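Long-range contact in poly-beta-hydroxybuterate polymerase (Cupriavidus necator, PDB 5T6O), which probably acts as an acyltransferase that polymerises hydroxybutyryl units into polyhydroxybutyrate, the chain here being the catalytic domain of this class I synthase: residues Asp269-Ser277 / Trp347-Gln358. The protein carries 1 engineered substitution. Numbering follows the deposited sequence.
Sequences DVPTYIYGS and WWPDWTAWLAGQ
Y273 reaches from strand 272-277 to the face of helix 348-358, against W351 and W354. Its CB points at the helix, and chi1 of -170° places CG beside the carbonyl carbon, carrying the ring in among W351, W354 and D350. The five-membered ring of W351 comes edge-on to one face of the tyrosine, CD1 over its centre and the planes 56° apart. W354 packs against the base of the same side chain: Y273 CB sits 3.5 Å from the centroid of the W354 six-membered ring, almost straight above it, a CH-pi contact. At the far end, Y273 OH donates to D350 OD1 at 2.8 Å. It meets the carboxylate on its anti side, 26° out of plane. OD2 is in a salt bridge with R300.

Two residues further along the strand, Y275 makes an offset stack with the five-membered ring of W347, centroids 4.0 Å apart. W347 NE1 donates a hydrogen bond to G311 O, and Y275 OH one to S277 OG; the two do not bond each other, so the stack rests on ring overlap.

The helix thus runs nearly antiparallel to an inner strand of the alpha/beta hydrolase sheet. One tyrosine-carboxylate hydrogen bond crosses this otherwise largely aromatic interface, and R300 probably balances the carboxylate's charge.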
loop_
_atom_site.group_PDB
_atom_site.type_symbol
_atom_site.label_atom_id
_atom_site.label_comp_id
_atom_site.label_asym_id
_atom_site.label_seq_id
_atom_site.Cartn_x
_atom_site.Cartn_y
_atom_site.Cartn_z
ATOM N N ASP A 269 29.117 14.370 -10.634
ATOM C CA ASP A 269 30.001 14.837 -9.561
ATOM C C ASP A 269 30.036 16.365 -9.443
ATOM O O ASP A 269 31.090 17.003 -9.489
ATOM C CB ASP A 269 31.412 14.269 -9.746
ATOM C CG ASP A 269 32.296 14.528 -8.545
ATOM O OD1 ASP A 269 31.733 14.766 -7.453
ATOM O OD2 ASP A 269 33.543 14.507 -8.694
ATOM N N VAL A 270 28.857 16.951 -9.269
ATOM C CA VAL A 270 28.751 18.369 -8.927
ATOM C C VAL A 270 27.675 18.529 -7.865
ATOM O O VAL A 270 26.825 17.647 -7.685
ATOM C CB VAL A 270 28.418 19.243 -10.154
ATOM C CG1 VAL A 270 29.468 19.078 -11.262
ATOM C CG2 VAL A 270 27.020 18.935 -10.656
ATOM N N PRO A 271 27.698 19.640 -7.131
ATOM C CA PRO A 271 26.615 19.896 -6.173
ATOM C C PRO A 271 25.253 19.779 -6.847
ATOM O O PRO A 271 25.031 20.310 -7.937
ATOM C CB PRO A 271 26.901 21.323 -5.704
ATOM C CG PRO A 271 28.376 21.450 -5.834
ATOM C CD PRO A 271 28.736 20.687 -7.076
ATOM N N THR A 272 24.339 19.050 -6.207
ATOM C CA THR A 272 23.079 18.685 -6.846
ATOM C C THR A 272 21.917 18.885 -5.884
ATOM O O THR A 272 21.943 18.369 -4.761
ATOM C CB THR A 272 23.107 17.232 -7.332
ATOM O OG1 THR A 272 24.196 17.062 -8.249
ATOM C CG2 THR A 272 21.776 16.870 -8.013
ATOM N N TYR A 273 20.902 19.629 -6.341
ATOM C CA TYR A 273 19.666 19.868 -5.601
ATOM C C TYR A 273 18.583 18.959 -6.167
ATOM O O TYR A 273 18.290 19.020 -7.366
ATOM C CB TYR A 273 19.250 21.332 -5.732
ATOM C CG TYR A 273 18.126 21.829 -4.839
ATOM C CD1 TYR A 273 16.779 21.650 -5.186
ATOM C CD2 TYR A 273 18.414 22.569 -3.699
ATOM C CE1 TYR A 273 15.746 22.151 -4.375
ATOM C CE2 TYR A 273 17.400 23.070 -2.893
ATOM C CZ TYR A 273 16.073 22.869 -3.241
ATOM O OH TYR A 273 15.087 23.380 -2.423
ATOM N N ILE A 274 17.997 18.126 -5.311
ATOM C CA ILE A 274 17.069 17.076 -5.723
ATOM C C ILE A 274 15.726 17.361 -5.078
ATOM O O ILE A 274 15.632 17.438 -3.845
ATOM C CB ILE A 274 17.569 15.675 -5.327
ATOM C CG1 ILE A 274 18.991 15.450 -5.850
ATOM C CG2 ILE A 274 16.621 14.611 -5.896
ATOM C CD1 ILE A 274 19.740 14.290 -5.169
ATOM N N TYR A 275 14.692 17.531 -5.903
ATOM C CA TYR A 275 13.381 17.945 -5.429
ATOM C C TYR A 275 12.337 16.895 -5.801
ATOM O O TYR A 275 12.342 16.361 -6.913
ATOM C CB TYR A 275 12.956 19.333 -6.009
ATOM C CG TYR A 275 11.513 19.576 -5.689
ATOM C CD1 TYR A 275 11.140 20.105 -4.459
ATOM C CD2 TYR A 275 10.505 19.190 -6.575
ATOM C CE1 TYR A 275 9.810 20.256 -4.128
ATOM C CE2 TYR A 275 9.177 19.340 -6.243
ATOM C CZ TYR A 275 8.842 19.861 -5.018
ATOM O OH TYR A 275 7.519 19.981 -4.692
ATOM N N GLY A 276 11.410 16.633 -4.888
ATOM C CA GLY A 276 10.235 15.845 -5.217
ATOM C C GLY A 276 9.028 16.363 -4.458
ATOM O O GLY A 276 9.159 17.115 -3.492
ATOM N N SER A 277 7.841 15.944 -4.906
ATOM C CA SER A 277 6.583 16.349 -4.285
ATOM C C SER A 277 5.916 15.158 -3.593
ATOM O O SER A 277 5.859 14.052 -4.143
ATOM C CB SER A 277 5.628 16.953 -5.321
ATOM O OG SER A 277 6.160 18.146 -5.886
ATOM N N TRP A 347 8.969 25.944 -1.359
ATOM C CA TRP A 347 10.371 25.551 -1.373
ATOM C C TRP A 347 11.210 26.403 -2.318
ATOM O O TRP A 347 12.438 26.281 -2.298
ATOM C CB TRP A 347 10.500 24.072 -1.763
ATOM C CG TRP A 347 9.951 23.776 -3.144
ATOM C CD1 TRP A 347 8.658 23.445 -3.469
ATOM C CD2 TRP A 347 10.672 23.826 -4.389
ATOM N NE1 TRP A 347 8.539 23.281 -4.832
ATOM C CE2 TRP A 347 9.758 23.510 -5.418
ATOM C CE3 TRP A 347 12.002 24.105 -4.729
ATOM C CZ2 TRP A 347 10.137 23.456 -6.771
ATOM C CZ3 TRP A 347 12.371 24.059 -6.059
ATOM C CH2 TRP A 347 11.440 23.737 -7.068
ATOM N N TRP A 348 10.595 27.265 -3.139
ATOM C CA TRP A 348 11.389 28.019 -4.110
ATOM C C TRP A 348 12.464 28.868 -3.443
ATOM O O TRP A 348 13.600 28.867 -3.952
ATOM C CB TRP A 348 10.500 28.902 -5.005
ATOM C CG TRP A 348 9.645 28.151 -5.990
ATOM C CD1 TRP A 348 9.432 26.802 -6.049
ATOM C CD2 TRP A 348 8.919 28.723 -7.079
ATOM N NE1 TRP A 348 8.583 26.502 -7.097
ATOM C CE2 TRP A 348 8.254 27.669 -7.742
ATOM C CE3 TRP A 348 8.751 30.030 -7.544
ATOM C CZ2 TRP A 348 7.448 27.879 -8.854
ATOM C CZ3 TRP A 348 7.942 30.243 -8.655
ATOM C CH2 TRP A 348 7.307 29.167 -9.301
ATOM N N PRO A 349 12.204 29.597 -2.344
ATOM C CA PRO A 349 13.298 30.354 -1.710
ATOM C C PRO A 349 14.444 29.483 -1.231
ATOM O O PRO A 349 15.599 29.927 -1.266
ATOM C CB PRO A 349 12.600 31.062 -0.539
ATOM C CG PRO A 349 11.190 31.223 -0.998
ATOM C CD PRO A 349 10.901 29.944 -1.744
ATOM N N ASP A 350 14.161 28.261 -0.776
ATOM C CA ASP A 350 15.230 27.351 -0.382
ATOM C C ASP A 350 16.133 27.049 -1.565
ATOM O O ASP A 350 17.367 27.115 -1.469
ATOM C CB ASP A 350 14.636 26.055 0.167
ATOM C CG ASP A 350 15.699 25.095 0.676
ATOM O OD1 ASP A 350 16.281 24.345 -0.140
ATOM O OD2 ASP A 350 15.950 25.084 1.899
ATOM N N TRP A 351 15.522 26.734 -2.704
ATOM C CA TRP A 351 16.292 26.415 -3.899
ATOM C C TRP A 351 17.043 27.635 -4.437
ATOM O O TRP A 351 18.225 27.532 -4.788
ATOM C CB TRP A 351 15.375 25.829 -4.969
ATOM C CG TRP A 351 16.102 25.672 -6.265
ATOM C CD1 TRP A 351 17.230 24.952 -6.473
ATOM C CD2 TRP A 351 15.761 26.269 -7.525
ATOM N NE1 TRP A 351 17.630 25.060 -7.792
ATOM C CE2 TRP A 351 16.732 25.851 -8.461
ATOM C CE3 TRP A 351 14.727 27.110 -7.955
ATOM C CZ2 TRP A 351 16.715 26.264 -9.794
ATOM C CZ3 TRP A 351 14.700 27.499 -9.290
ATOM C CH2 TRP A 351 15.683 27.079 -10.191
ATOM N N THR A 352 16.381 28.798 -4.546
ATOM C CA THR A 352 17.082 29.923 -5.164
ATOM C C THR A 352 18.251 30.382 -4.304
ATOM O O THR A 352 19.271 30.832 -4.844
ATOM C CB THR A 352 16.145 31.107 -5.441
ATOM O OG1 THR A 352 15.617 31.614 -4.212
ATOM C CG2 THR A 352 14.986 30.684 -6.353
ATOM N N ALA A 353 18.128 30.270 -2.976
ATOM C CA ALA A 353 19.262 30.574 -2.111
ATOM C C ALA A 353 20.395 29.584 -2.342
ATOM O O ALA A 353 21.566 29.973 -2.399
ATOM C CB ALA A 353 18.830 30.578 -0.641
ATOM N N TRP A 354 20.062 28.300 -2.486
ATOM C CA TRP A 354 21.067 27.301 -2.846
ATOM C C TRP A 354 21.689 27.622 -4.199
ATOM O O TRP A 354 22.916 27.584 -4.352
ATOM C CB TRP A 354 20.430 25.906 -2.849
ATOM C CG TRP A 354 21.331 24.763 -3.312
ATOM C CD1 TRP A 354 22.095 23.938 -2.527
ATOM C CD2 TRP A 354 21.513 24.312 -4.662
ATOM N NE1 TRP A 354 22.758 23.013 -3.316
ATOM C CE2 TRP A 354 22.416 23.222 -4.625
ATOM C CE3 TRP A 354 21.008 24.725 -5.897
ATOM C CZ2 TRP A 354 22.828 22.548 -5.781
ATOM C CZ3 TRP A 354 21.412 24.045 -7.048
ATOM C CH2 TRP A 354 22.321 22.973 -6.977
ATOM N N LEU A 355 20.857 27.989 -5.181
ATOM C CA LEU A 355 21.373 28.273 -6.517
ATOM C C LEU A 355 22.274 29.504 -6.514
ATOM O O LEU A 355 23.290 29.540 -7.219
ATOM C CB LEU A 355 20.217 28.462 -7.496
ATOM C CG LEU A 355 20.605 28.682 -8.959
ATOM C CD1 LEU A 355 21.163 27.396 -9.549
ATOM C CD2 LEU A 355 19.392 29.148 -9.735
ATOM N N ALA A 356 21.918 30.524 -5.732
ATOM C CA ALA A 356 22.779 31.698 -5.651
ATOM C C ALA A 356 24.189 31.313 -5.212
ATOM O O ALA A 356 25.177 31.838 -5.739
ATOM C CB ALA A 356 22.170 32.732 -4.704
ATOM N N GLY A 357 24.304 30.381 -4.262
ATOM C CA GLY A 357 25.613 29.947 -3.795
ATOM C C GLY A 357 26.436 29.225 -4.844
ATOM O O GLY A 357 27.656 29.104 -4.690
ATOM N N GLN A 358 25.797 28.733 -5.899
ATOM C CA GLN A 358 26.501 28.090 -6.998
ATOM C C GLN A 358 26.787 29.028 -8.168
ATOM O O GLN A 358 27.490 28.628 -9.098
ATOM C CB GLN A 358 25.683 26.896 -7.520
ATOM C CG GLN A 358 24.996 26.046 -6.452
ATOM C CD GLN A 358 25.981 25.261 -5.611
ATOM O OE1 GLN A 358 27.142 25.118 -5.980
ATOM N NE2 GLN A 358 25.519 24.754 -4.470
#